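Local coordinates for protein Agap007691-pb (Anopheles gambiae, PDB 5C98) that adopts the serpin fold and may inhibit serine proteases, although its own function has not been established, at residues A[110-113]-A[114-117]; A[63-66]-A[67-71]; A[22-25]-A[26-30]. All blocks are in the same frame, centred on the assembly; numbering follows the deposited sequence.

How the interactions relate
All three contacts are local, each formed along one helix of the serpin fold or at its end, and in sequence they run interaction 3, interaction 2, interaction 1. Interactions 2 and 3 have centres about 14 Å apart and touch: Phe69 CE1 lies 3.7 Å from Phe24 CZ, and the two rings meet edge-to-face, so helices 59-69 and 15-32 share one aromatic cluster. Interaction 1 stands apart, taking in the start and most of helix 111-119, its nearest atoms about 9 Å from those of interaction 2 and about 17 Å from those of interaction 3. Each pairs an aromatic contact on the buried side of its helix with exposed or partly exposed polar residues.

Interaction 1 of 3, residues A[110-113]-A[114-117]; sequences DSEF and ERLF
The rings of Phe113 and Phe117 form an offset stack, their centroids 4.3 Å apart and their planes inclined by 18°. Phe113 CE1 lies over the middle of one face of the Phe117 ring, whereas one face of the Phe113 ring receives Phe117 CG and Phe117 CB, both somewhat off its centre. Phe117 CD1 comes within 3.5 Å of Phe113 CE1, and Phe117 CB also makes a CH-pi contact with the Phe113 ring. The unlike first torsions bring about this overlap: Phe113 places CG opposite its backbone N (chi1 176°), while Phe117 turns CG opposite its carbonyl carbon (chi1 -80°).

The other flat pair is the carboxylate of Glu112 and the guanidinium of Arg115, which lies three residues later. Arg115 grips it side-on with two nitrogens, NH2 giving a bond of 2.9 Å to Glu112 OE1 and NE one of 3.0 Å to Glu112 OE2. Both oxygens lie close to the guanidinium plane; OE1 is met on its syn side and OE2 from above, both donors standing well out of the carboxylate plane. Two bonds to two oxygens restrict rotation of both groups. Leu116 CG sits over one guanidinium face, towards its rim.

At the helix start, Asp110 is the N-cap: its OD2 accepts from Glu112 N at 3.0 Å, from above the carboxylate plane. The regular i to i+4 bonds begin with Glu114 N to Asp110 O.

Helix 111-119 connects the parallel strands 95-104 and 124-128. Its phenylalanines pack on the first of these, Phe113 against Val103 and Phe117 against Val101, while Phe53 meets the Phe117 ring and Leu56 touches both Phe113 and Leu116.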
loop_
_atom_site.group_PDB
_atom_site.type_symbol
_atom_site.label_atom_id
_atom_site.label_comp_id
_atom_site.label_asym_id
_atom_site.label_seq_id
_atom_site.Cartn_x
_atom_site.Cartn_y
_atom_site.Cartn_z
ATOM N N ASP A 110 -11.698 1.370 27.374
ATOM C CA ASP A 110 -10.848 0.848 28.431
ATOM C C ASP A 110 -9.618 1.733 28.585
ATOM O O ASP A 110 -9.117 2.317 27.616
ATOM C CB ASP A 110 -10.406 -0.576 28.103
ATOM C CG ASP A 110 -9.455 -1.138 29.152
ATOM O OD1 ASP A 110 -9.922 -1.339 30.275
ATOM O OD2 ASP A 110 -8.268 -1.346 28.822
ATOM N N SER A 111 -9.099 1.776 29.814
ATOM C CA SER A 111 -7.978 2.657 30.133
ATOM C C SER A 111 -6.705 2.292 29.383
ATOM O O SER A 111 -5.914 3.180 29.052
ATOM C CB SER A 111 -7.747 2.678 31.643
ATOM O OG SER A 111 -7.568 1.355 32.119
ATOM N N GLU A 112 -6.468 1.005 29.114
ATOM C CA GLU A 112 -5.260 0.647 28.381
ATOM C C GLU A 112 -5.389 1.003 26.906
ATOM O O GLU A 112 -4.406 1.412 26.274
ATOM C CB GLU A 112 -4.925 -0.829 28.582
ATOM C CG GLU A 112 -4.262 -1.080 29.938
ATOM C CD GLU A 112 -2.821 -0.583 29.963
ATOM O OE1 GLU A 112 -1.978 -1.262 29.319
ATOM O OE2 GLU A 112 -2.558 0.466 30.593
ATOM N N PHE A 113 -6.585 0.847 26.326
ATOM C CA PHE A 113 -6.793 1.301 24.960
ATOM C C PHE A 113 -6.530 2.799 24.855
ATOM O O PHE A 113 -5.873 3.257 23.917
ATOM C CB PHE A 113 -8.218 0.992 24.521
ATOM C CG PHE A 113 -8.542 1.509 23.145
ATOM C CD1 PHE A 113 -8.216 0.788 22.016
ATOM C CD2 PHE A 113 -9.132 2.733 22.978
ATOM C CE1 PHE A 113 -8.477 1.271 20.748
ATOM C CE2 PHE A 113 -9.412 3.211 21.704
ATOM C CZ PHE A 113 -9.078 2.473 20.594
ATOM N N GLU A 114 -7.045 3.573 25.801
ATOM C CA GLU A 114 -6.808 5.013 25.782
ATOM C C GLU A 114 -5.324 5.322 25.879
ATOM O O GLU A 114 -4.800 6.165 25.142
ATOM C CB GLU A 114 -7.544 5.662 26.949
ATOM C CG GLU A 114 -9.057 5.690 26.815
ATOM C CD GLU A 114 -9.742 6.232 28.068
ATOM O OE1 GLU A 114 -9.165 6.121 29.182
ATOM O OE2 GLU A 114 -10.856 6.785 27.931
ATOM N N ARG A 115 -4.618 4.660 26.798
ATOM C CA ARG A 115 -3.190 4.917 26.941
ATOM C C ARG A 115 -2.468 4.641 25.626
ATOM O O ARG A 115 -1.663 5.456 25.159
ATOM C CB ARG A 115 -2.602 4.051 28.064
ATOM C CG ARG A 115 -1.096 4.290 28.279
ATOM C CD ARG A 115 -0.474 3.363 29.332
ATOM N NE ARG A 115 -0.549 1.946 28.959
ATOM C CZ ARG A 115 0.339 1.296 28.202
ATOM N NH1 ARG A 115 1.404 1.925 27.731
ATOM N NH2 ARG A 115 0.178 0.001 27.935
ATOM N N LEU A 116 -2.756 3.499 25.010
ATOM C CA LEU A 116 -2.029 3.102 23.818
ATOM C C LEU A 116 -2.422 3.958 22.615
ATOM O O LEU A 116 -1.554 4.421 21.866
ATOM C CB LEU A 116 -2.263 1.617 23.534
ATOM C CG LEU A 116 -1.560 0.667 24.479
ATOM C CD1 LEU A 116 -2.079 -0.735 24.226
ATOM C CD2 LEU A 116 -0.062 0.744 24.272
ATOM N N PHE A 117 -3.718 4.184 22.418
ATOM C CA PHE A 117 -4.176 4.814 21.188
ATOM C C PHE A 117 -4.208 6.328 21.272
ATOM O O PHE A 117 -4.155 6.983 20.225
ATOM C CB PHE A 117 -5.530 4.232 20.770
ATOM C CG PHE A 117 -5.424 2.903 20.072
ATOM C CD1 PHE A 117 -5.044 1.749 20.754
ATOM C CD2 PHE A 117 -5.681 2.794 18.712
ATOM C CE1 PHE A 117 -4.939 0.535 20.104
ATOM C CE2 PHE A 117 -5.571 1.564 18.060
ATOM C CZ PHE A 117 -5.188 0.444 18.756
#

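Interaction 2 of 3, residues A[63-66]-A[67-71]; sequences EDFQ and VAFGL
Val67, the first residue of 67-71, sets its CG2 methyl 3.3 Å from Glu63 O, the carbonyl that also accepts its backbone N-H. Ala68 repeats the pattern one residue on: its N bonds to Asp64 O at 2.8 Å, and its CB rests against the same oxygen.

Phe69 makes the aromatic contact. Its CE2 approaches one face of the Phe65 ring near the rim, 4.0 Å from Phe65 CD1. With CG opposite its carbonyl carbon (chi1 -76°), Phe65 runs alongside Phe69 and points the same way, the ring planes meeting obliquely at 58°. Ala68 CB lies over the centre of one Phe69 face, and Phe69 N donates to Phe65 O.

Gly70 leaves the helix with positive phi, a backbone conformation that glycine adopts readily. Its N retains a weak bond to Gln66 O, 2.9 Å long but bent to 129°. Leu71 then turns back towards the helix, with CD1 3.8 Å from Phe65 CB and its O 3.6 Å from Gln66 CG.

Beyond this contact, Gln66 NE2 bonds to Tyr54 OH, and helix 43-51 receives Phe65 on Leu50 and both Phe69 and Leu71 on Arg47. Across 63-71, side chain meets side chain through apolar atoms, and other carbons rest on carbonyl oxygens; the backbone bonds set the helix and its end, while Phe65, Phe69 and Leu71 add apolar packing.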
loop_
_atom_site.group_PDB
_atom_site.type_symbol
_atom_site.label_atom_id
_atom_site.label_comp_id
_atom_site.label_asym_id
_atom_site.label_seq_id
_atom_site.Cartn_x
_atom_site.Cartn_y
_atom_site.Cartn_z
ATOM N N GLU A 63 -1.776 -15.011 18.434
ATOM C CA GLU A 63 -1.132 -16.053 17.646
ATOM C C GLU A 63 -1.182 -15.712 16.167
ATOM O O GLU A 63 -0.170 -15.796 15.466
ATOM C CB GLU A 63 -1.806 -17.393 17.919
ATOM C CG GLU A 63 -1.155 -18.566 17.211
ATOM C CD GLU A 63 -1.867 -19.870 17.521
ATOM O OE1 GLU A 63 -2.866 -20.171 16.837
ATOM O OE2 GLU A 63 -1.441 -20.561 18.459
ATOM N N ASP A 64 -2.356 -15.316 15.673
ATOM C CA ASP A 64 -2.490 -14.914 14.280
ATOM C C ASP A 64 -1.470 -13.842 13.914
ATOM O O ASP A 64 -0.879 -13.878 12.832
ATOM C CB ASP A 64 -3.891 -14.365 14.015
ATOM C CG ASP A 64 -4.888 -15.417 13.571
ATOM O OD1 ASP A 64 -4.597 -16.629 13.616
ATOM O OD2 ASP A 64 -6.007 -15.000 13.188
ATOM N N PHE A 65 -1.304 -12.836 14.764
ATOM C CA PHE A 65 -0.423 -11.734 14.403
ATOM C C PHE A 65 1.037 -12.149 14.487
ATOM O O PHE A 65 1.871 -11.633 13.738
ATOM C CB PHE A 65 -0.664 -10.552 15.339
ATOM C CG PHE A 65 -1.926 -9.775 15.061
ATOM C CD1 PHE A 65 -2.916 -10.252 14.224
ATOM C CD2 PHE A 65 -2.106 -8.535 15.650
ATOM C CE1 PHE A 65 -4.066 -9.523 14.008
ATOM C CE2 PHE A 65 -3.260 -7.782 15.420
ATOM C CZ PHE A 65 -4.242 -8.287 14.609
ATOM N N GLN A 66 1.366 -13.063 15.394
ATOM C CA GLN A 66 2.711 -13.621 15.438
ATOM C C GLN A 66 3.022 -14.350 14.142
ATOM O O GLN A 66 4.099 -14.186 13.567
ATOM C CB GLN A 66 2.824 -14.548 16.647
ATOM C CG GLN A 66 2.904 -13.783 17.961
ATOM C CD GLN A 66 2.503 -14.612 19.164
ATOM O OE1 GLN A 66 2.428 -15.851 19.108
ATOM N NE2 GLN A 66 2.250 -13.928 20.276
ATOM N N VAL A 67 2.067 -15.124 13.642
ATOM C CA VAL A 67 2.282 -15.878 12.408
ATOM C C VAL A 67 2.342 -14.936 11.214
ATOM O O VAL A 67 3.269 -14.990 10.395
ATOM C CB VAL A 67 1.161 -16.914 12.241
ATOM C CG1 VAL A 67 1.313 -17.650 10.910
ATOM C CG2 VAL A 67 1.197 -17.905 13.382
ATOM N N ALA A 68 1.345 -14.069 11.093
ATOM C CA ALA A 68 1.211 -13.243 9.896
ATOM C C ALA A 68 2.354 -12.248 9.761
ATOM O O ALA A 68 2.868 -12.025 8.658
ATOM C CB ALA A 68 -0.119 -12.482 9.939
ATOM N N PHE A 69 2.724 -11.601 10.855
ATOM C CA PHE A 69 3.608 -10.449 10.836
ATOM C C PHE A 69 4.925 -10.676 11.566
ATOM O O PHE A 69 5.791 -9.800 11.522
ATOM C CB PHE A 69 2.920 -9.244 11.511
ATOM C CG PHE A 69 1.542 -8.912 10.970
ATOM C CD1 PHE A 69 1.302 -8.852 9.603
ATOM C CD2 PHE A 69 0.487 -8.649 11.850
ATOM C CE1 PHE A 69 0.052 -8.540 9.138
ATOM C CE2 PHE A 69 -0.770 -8.373 11.399
ATOM C CZ PHE A 69 -0.988 -8.294 10.016
ATOM N N GLY A 70 5.090 -11.793 12.271
ATOM C CA GLY A 70 6.299 -12.016 13.040
ATOM C C GLY A 70 6.433 -11.141 14.266
ATOM O O GLY A 70 7.554 -10.891 14.717
ATOM N N LEU A 71 5.324 -10.686 14.837
ATOM C CA LEU A 71 5.397 -9.805 15.996
ATOM C C LEU A 71 6.056 -10.514 17.180
ATOM O O LEU A 71 5.858 -11.724 17.373
ATOM C CB LEU A 71 3.996 -9.365 16.406
ATOM C CG LEU A 71 3.203 -8.616 15.361
ATOM C CD1 LEU A 71 2.000 -7.906 16.002
ATOM C CD2 LEU A 71 4.057 -7.593 14.585
#

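Interaction 3 of 3, residues A[22-25]-A[26-30]; sequences NKFT and LEYFK
Lys23 and Glu27, one helical turn apart, form the charged contact. Lys23 NZ donates to Glu27 OE2 at 2.9 Å, meeting it on the syn side but 32° out of the carboxylate plane. The lysine runs extended until its last torsion bends (chi4 -80°), bringing the ammonium over to the glutamate. A water donates to Glu27 OE1 at 2.7 Å and accepts a long, weak bond from Lys23 NZ, bridging the pair a second time.

The aromatic contact joins Phe24 and Tyr28. Tyr28 turns an edge towards the face of Phe24 in an offset edge-to-face arrangement, with centroids 5.8 Å apart and planes at 65°; the closest atoms are Phe24 CZ and Tyr28 CD2, at 3.8 Å.

Backbone bonds underlie both contacts, with Tyr28 N to Phe24 O at 2.8 Å. Thr25 OG1 bonds to Asn21 O one turn earlier.

Helix 15-32 packs against two helices and a strand. Phe24 and Tyr28 reach Pro43 of helix 43-51 and also pack on helix 289-295, while Thr25 and Phe29 lie against Val369 of strand 366-372, where Asn22 OD1 also bonds to Val366 N.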
loop_
_atom_site.group_PDB
_atom_site.type_symbol
_atom_site.label_atom_id
_atom_site.label_comp_id
_atom_site.label_asym_id
_atom_site.label_seq_id
_atom_site.Cartn_x
_atom_site.Cartn_y
_atom_site.Cartn_z
ATOM N N ASN A 22 8.793 -8.225 3.195
ATOM C CA ASN A 22 8.776 -8.403 1.752
ATOM C C ASN A 22 8.068 -9.693 1.373
ATOM O O ASN A 22 7.301 -9.704 0.404
ATOM C CB ASN A 22 10.189 -8.325 1.165
ATOM C CG ASN A 22 10.712 -6.910 1.150
ATOM O OD1 ASN A 22 9.946 -5.962 1.354
ATOM N ND2 ASN A 22 12.012 -6.752 0.904
ATOM N N LYS A 23 8.303 -10.780 2.115
ATOM C CA LYS A 23 7.621 -12.042 1.831
ATOM C C LYS A 23 6.111 -11.885 1.998
ATOM O O LYS A 23 5.328 -12.318 1.146
ATOM C CB LYS A 23 8.140 -13.165 2.735
ATOM C CG LYS A 23 7.513 -14.531 2.469
ATOM C CD LYS A 23 8.103 -15.613 3.368
ATOM C CE LYS A 23 7.498 -16.975 3.081
ATOM N NZ LYS A 23 6.169 -17.136 3.725
ATOM N N PHE A 24 5.687 -11.275 3.106
ATOM C CA PHE A 24 4.258 -11.057 3.343
ATOM C C PHE A 24 3.658 -10.126 2.289
ATOM O O PHE A 24 2.554 -10.358 1.791
ATOM C CB PHE A 24 4.073 -10.513 4.758
ATOM C CG PHE A 24 2.724 -9.946 5.030
ATOM C CD1 PHE A 24 1.616 -10.757 5.177
ATOM C CD2 PHE A 24 2.560 -8.575 5.151
ATOM C CE1 PHE A 24 0.355 -10.181 5.411
ATOM C CE2 PHE A 24 1.315 -8.027 5.390
ATOM C CZ PHE A 24 0.221 -8.834 5.501
ATOM N N THR A 25 4.394 -9.097 1.906
ATOM C CA THR A 25 3.916 -8.129 0.922
ATOM C C THR A 25 3.587 -8.794 -0.407
ATOM O O THR A 25 2.536 -8.536 -1.001
ATOM C CB THR A 25 4.944 -7.000 0.750
ATOM O OG1 THR A 25 4.928 -6.186 1.914
ATOM C CG2 THR A 25 4.643 -6.127 -0.444
ATOM N N LEU A 26 4.492 -9.638 -0.894
ATOM C CA LEU A 26 4.247 -10.296 -2.172
ATOM C C LEU A 26 3.116 -11.306 -2.070
ATOM O O LEU A 26 2.319 -11.426 -3.004
ATOM C CB LEU A 26 5.542 -10.926 -2.689
ATOM C CG LEU A 26 6.651 -9.918 -2.995
ATOM C CD1 LEU A 26 7.893 -10.714 -3.425
ATOM C CD2 LEU A 26 6.250 -8.844 -4.017
ATOM N N GLU A 27 3.008 -12.032 -0.944
ATOM C CA GLU A 27 1.879 -12.941 -0.763
ATOM C C GLU A 27 0.563 -12.182 -0.727
ATOM O O GLU A 27 -0.426 -12.592 -1.341
ATOM C CB GLU A 27 2.045 -13.715 0.543
ATOM C CG GLU A 27 3.121 -14.798 0.477
ATOM C CD GLU A 27 3.471 -15.369 1.830
ATOM O OE1 GLU A 27 3.234 -14.693 2.861
ATOM O OE2 GLU A 27 4.006 -16.501 1.857
ATOM N N TYR A 28 0.530 -11.069 -0.002
ATOM C CA TYR A 28 -0.679 -10.264 0.074
ATOM C C TYR A 28 -1.067 -9.738 -1.302
ATOM O O TYR A 28 -2.241 -9.766 -1.686
ATOM C CB TYR A 28 -0.398 -9.108 1.024
ATOM C CG TYR A 28 -1.570 -8.216 1.373
ATOM C CD1 TYR A 28 -2.029 -7.245 0.504
ATOM C CD2 TYR A 28 -2.165 -8.296 2.622
ATOM C CE1 TYR A 28 -3.056 -6.395 0.859
ATOM C CE2 TYR A 28 -3.197 -7.457 2.972
ATOM C CZ TYR A 28 -3.636 -6.525 2.106
ATOM O OH TYR A 28 -4.659 -5.648 2.460
ATOM N N PHE A 29 -0.096 -9.220 -2.044
ATOM C CA PHE A 29 -0.414 -8.692 -3.368
ATOM C C PHE A 29 -0.964 -9.778 -4.284
ATOM O O PHE A 29 -1.915 -9.531 -5.025
ATOM C CB PHE A 29 0.796 -7.999 -3.997
ATOM C CG PHE A 29 0.478 -7.329 -5.298
ATOM C CD1 PHE A 29 -0.518 -6.376 -5.368
ATOM C CD2 PHE A 29 1.122 -7.676 -6.458
ATOM C CE1 PHE A 29 -0.846 -5.774 -6.562
ATOM C CE2 PHE A 29 0.786 -7.036 -7.641
ATOM C CZ PHE A 29 -0.192 -6.107 -7.665
ATOM N N LYS A 30 -0.389 -10.980 -4.245
ATOM C CA LYS A 30 -0.925 -12.074 -5.052
ATOM C C LYS A 30 -2.364 -12.372 -4.685
ATOM O O LYS A 30 -3.154 -12.782 -5.540
ATOM C CB LYS A 30 -0.096 -13.353 -4.848
ATOM C CG LYS A 30 1.240 -13.266 -5.478
ATOM C CD LYS A 30 2.151 -14.426 -5.106
ATOM C CE LYS A 30 3.582 -13.955 -5.289
ATOM N NZ LYS A 30 4.487 -15.097 -5.355
HETATM O O HOH W 1 4.610 -14.487 5.130
#